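Local coordinates for protein endo-1,4-b-d-mannanase (Trichoderma reesei, PDB 1QNR) that probably hydrolyses internal beta-1,4-mannosidic linkages of mannans, as an endo-acting beta-mannanase of glycoside hydrolase family 5, at residues A[179-184]-A[227-232]. Sequence-based numbering, arbitrary orientation.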
ATOM      1  N   VAL A 179      -9.326 -18.205  -6.077  1.00 10.39           N
ATOM      2  CA  VAL A 179      -9.031 -18.249  -4.620  1.00  9.78           C
ATOM      3  C   VAL A 179      -8.877 -16.804  -4.101  1.00 10.08           C
ATOM      4  O   VAL A 179      -9.582 -16.483  -3.096  1.00 10.54           O
ATOM      5  CB  VAL A 179      -7.740 -19.011  -4.372  1.00 11.02           C
ATOM      6  CG1 VAL A 179      -7.256 -19.026  -2.915  1.00 13.56           C
ATOM      7  CG2 VAL A 179      -7.834 -20.487  -4.863  1.00 14.20           C
ATOM      8  N   ILE A 180      -8.102 -15.965  -4.744  1.00  9.88           N
ATOM      9  CA  ILE A 180      -8.042 -14.546  -4.275  1.00 10.23           C
ATOM     10  C   ILE A 180      -9.311 -13.828  -4.544  1.00 10.20           C
ATOM     11  O   ILE A 180      -9.728 -12.984  -3.694  1.00 10.12           O
ATOM     12  CB  ILE A 180      -6.782 -13.819  -4.866  1.00  9.80           C
ATOM     13  CG1 ILE A 180      -5.555 -14.334  -4.082  1.00 10.66           C
ATOM     14  CG2 ILE A 180      -6.984 -12.275  -4.765  1.00 10.95           C
ATOM     15  CD1 ILE A 180      -4.178 -13.921  -4.631  1.00 11.41           C
ATOM     16  N   VAL A 181     -10.136 -14.121  -5.595  1.00 10.18           N
ATOM     17  CA  VAL A 181     -11.437 -13.403  -5.731  1.00 10.12           C
ATOM     18  C   VAL A 181     -12.313 -13.702  -4.522  1.00 10.37           C
ATOM     19  O   VAL A 181     -12.907 -12.766  -3.936  1.00 10.63           O
ATOM     20  CB  VAL A 181     -12.137 -13.790  -7.040  1.00 10.90           C
ATOM     21  CG1 VAL A 181     -13.539 -13.176  -7.056  1.00 13.06           C
ATOM     22  CG2 VAL A 181     -11.373 -13.293  -8.291  1.00 12.84           C
ATOM     23  N   GLN A 182     -12.468 -14.966  -4.117  1.00 10.46           N
ATOM     24  CA  GLN A 182     -13.363 -15.298  -3.001  1.00 10.19           C
ATOM     25  C   GLN A 182     -12.834 -14.801  -1.674  1.00 10.71           C
ATOM     26  O   GLN A 182     -13.633 -14.260  -0.866  1.00 11.38           O
ATOM     27  CB  GLN A 182     -13.694 -16.835  -2.897  1.00 11.19           C
ATOM     28  CG  GLN A 182     -14.415 -17.402  -4.145  1.00 15.63           C
ATOM     29  CD  GLN A 182     -15.602 -16.578  -4.587  1.00 17.42           C
ATOM     30  OE1 GLN A 182     -16.469 -16.139  -3.760  1.00 20.24           O
ATOM     31  NE2 GLN A 182     -15.707 -16.211  -5.872  1.00 17.09           N
ATOM     32  N   TRP A 183     -11.521 -14.855  -1.436  1.00 10.63           N
ATOM     33  CA  TRP A 183     -10.963 -14.329  -0.164  1.00  9.75           C
ATOM     34  C   TRP A 183     -11.115 -12.799  -0.125  1.00  9.72           C
ATOM     35  O   TRP A 183     -11.586 -12.255   0.911  1.00 10.39           O
ATOM     36  CB  TRP A 183      -9.465 -14.720  -0.163  1.00  9.52           C
ATOM     37  CG  TRP A 183      -8.689 -14.097   0.987  1.00  9.25           C
ATOM     38  CD1 TRP A 183      -8.638 -14.555   2.299  1.00  8.53           C
ATOM     39  CD2 TRP A 183      -7.828 -12.933   0.931  1.00  8.52           C
ATOM     40  NE1 TRP A 183      -7.876 -13.707   3.071  1.00  9.50           N
ATOM     41  CE2 TRP A 183      -7.371 -12.705   2.233  1.00  9.01           C
ATOM     42  CE3 TRP A 183      -7.471 -12.061  -0.114  1.00  9.58           C
ATOM     43  CZ2 TRP A 183      -6.484 -11.665   2.500  1.00  8.72           C
ATOM     44  CZ3 TRP A 183      -6.581 -10.996   0.190  1.00  9.56           C
ATOM     45  CH2 TRP A 183      -6.108 -10.796   1.507  1.00  9.33           C
ATOM     46  N   ALA A 184     -10.789 -12.096  -1.218  1.00  9.72           N
ATOM     47  CA  ALA A 184     -10.910 -10.634  -1.183  1.00  9.90           C
ATOM     48  C   ALA A 184     -12.347 -10.165  -1.050  1.00  9.73           C
ATOM     49  O   ALA A 184     -12.625  -9.148  -0.368  1.00  9.98           O
ATOM     50  CB  ALA A 184     -10.275 -10.032  -2.450  1.00 10.96           C
ATOM     51  N   ALA A 227      -8.933  -7.655 -13.866  1.00 11.27           N
ATOM     52  CA  ALA A 227     -10.320  -7.264 -14.176  1.00 12.44           C
ATOM     53  C   ALA A 227     -11.361  -7.912 -13.266  1.00 13.44           C
ATOM     54  O   ALA A 227     -12.348  -7.249 -12.853  1.00 17.35           O
ATOM     55  CB  ALA A 227     -10.623  -7.498 -15.655  1.00 14.91           C
ATOM     56  N   LYS A 228     -11.169  -9.171 -12.896  1.00 12.32           N
ATOM     57  CA  LYS A 228     -12.084  -9.851 -11.978  1.00 12.85           C
ATOM     58  C   LYS A 228     -12.030  -9.199 -10.578  1.00 13.14           C
ATOM     59  O   LYS A 228     -13.041  -8.978  -9.898  1.00 15.87           O
ATOM     60  CB  LYS A 228     -11.805 -11.362 -11.830  1.00 13.75           C
ATOM     61  CG  LYS A 228     -12.302 -12.121 -13.089  1.00 17.26           C
ATOM     62  CD  LYS A 228     -12.181 -13.630 -12.847  1.00 22.39           C
ATOM     63  CE  LYS A 228     -12.703 -14.333 -14.119  1.00 26.90           C
ATOM     64  NZ  LYS A 228     -12.792 -15.821 -13.880  1.00 30.52           N
ATOM     65  N   ASN A 229     -10.817  -8.839 -10.103  1.00 10.91           N
ATOM     66  CA  ASN A 229     -10.688  -8.277  -8.780  1.00 11.85           C
ATOM     67  C   ASN A 229     -11.335  -6.886  -8.697  1.00 12.71           C
ATOM     68  O   ASN A 229     -12.040  -6.603  -7.673  1.00 12.14           O
ATOM     69  CB  ASN A 229      -9.218  -8.196  -8.329  1.00 11.41           C
ATOM     70  CG  ASN A 229      -8.562  -9.533  -8.121  1.00 10.38           C
ATOM     71  OD1 ASN A 229      -9.222 -10.538  -7.785  1.00 12.33           O
ATOM     72  ND2 ASN A 229      -7.203  -9.640  -8.254  1.00 11.83           N
ATOM     73  N   VAL A 230     -11.083  -6.041  -9.736  1.00 14.19           N
ATOM     74  CA  VAL A 230     -11.630  -4.670  -9.539  1.00 15.72           C
ATOM     75  C   VAL A 230     -13.146  -4.616  -9.712  1.00 15.31           C
ATOM     76  O   VAL A 230     -13.716  -3.588  -9.341  1.00 16.94           O
ATOM     77  CB  VAL A 230     -10.993  -3.668 -10.518  1.00 18.23           C
ATOM     78  CG1 VAL A 230      -9.517  -3.484 -10.248  1.00 20.52           C
ATOM     79  CG2 VAL A 230     -11.199  -3.984 -11.993  1.00 18.21           C
ATOM     80  N   GLN A 231     -13.822  -5.649 -10.144  1.00 13.24           N
ATOM     81  CA  GLN A 231     -15.269  -5.729 -10.225  1.00 15.60           C
ATOM     82  C   GLN A 231     -15.908  -6.112  -8.905  1.00 13.29           C
ATOM     83  O   GLN A 231     -17.140  -5.992  -8.757  1.00 16.92           O
ATOM     84  CB  GLN A 231     -15.719  -6.758 -11.326  1.00 23.23           C
ATOM     85  CG  GLN A 231     -15.393  -6.096 -12.645  1.00 31.85           C
ATOM     86  CD  GLN A 231     -15.319  -6.929 -13.892  1.00 38.44           C
ATOM     87  OE1 GLN A 231     -14.667  -6.428 -14.842  1.00 42.11           O
ATOM     88  NE2 GLN A 231     -15.909  -8.104 -13.892  1.00 39.83           N
ATOM     89  N   ILE A 232     -15.160  -6.508  -7.851  1.00 11.15           N
ATOM     90  CA  ILE A 232     -15.725  -6.852  -6.536  1.00 11.12           C
ATOM     91  C   ILE A 232     -16.387  -5.604  -5.931  1.00 10.78           C
ATOM     92  O   ILE A 232     -15.754  -4.551  -5.859  1.00 11.34           O
ATOM     93  CB  ILE A 232     -14.597  -7.434  -5.606  1.00 11.28           C
ATOM     94  CG1 ILE A 232     -14.075  -8.784  -6.174  1.00 10.87           C
ATOM     95  CG2 ILE A 232     -15.095  -7.575  -4.155  1.00 11.97           C
ATOM     96  CD1 ILE A 232     -12.842  -9.323  -5.435  1.00 11.78           C
TER
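I232, the last residue of 227-232, reaches across and lays the end of its side chain on helix 178-194. I232 CD1 sits 4.0 Å from A184 CB, 3.8 Å from the backbone O of V181 and 4.2 Å from V181 CG1, so this methyl rests between V181 and A184, three residues apart on the helix. The extended chain (chi2 172°) brings CD1 against the helix, while T185 and S188 of the same helix also touch I232. The carbonyl of V181 that the methyl meets is not left without a polar partner, since T185 OG1 hydrogen-bonds to it. Between the two segments the side chains of this end meet carbon to carbon, and both A184 and I232 are buried. One turn back, V181 meets the short helix with its other methyl: CG2 lies 3.5 Å from N229 OD1 and 4.1 Å from K228 CB. N229, with CG beside its backbone N (chi1 -67°), brings its amide oxygen between the helices, where I180 CG2 lies 4.1 Å from N229 OD1. I180 also touches C172 and T224, and N229 touches L202; both residues are buried. Solvent lies on the K228 flank: K228 lends only the root of its side chain, and the rest runs extended away from helix 178-194 to an exposed end. Within 227-232, I232 N donates to N229 O at 3.1 Å, tying the backbone of the isoleucine to that of the asparagine. Within the TIM-barrel fold of this family, the contact joins the helix after strand 161-165 to the short helix before strand 238-242. No hydrogen bond or salt bridge links the two segments, so they are held by shape and the burial of carbon, without the directionality that a polar bond between them would impose.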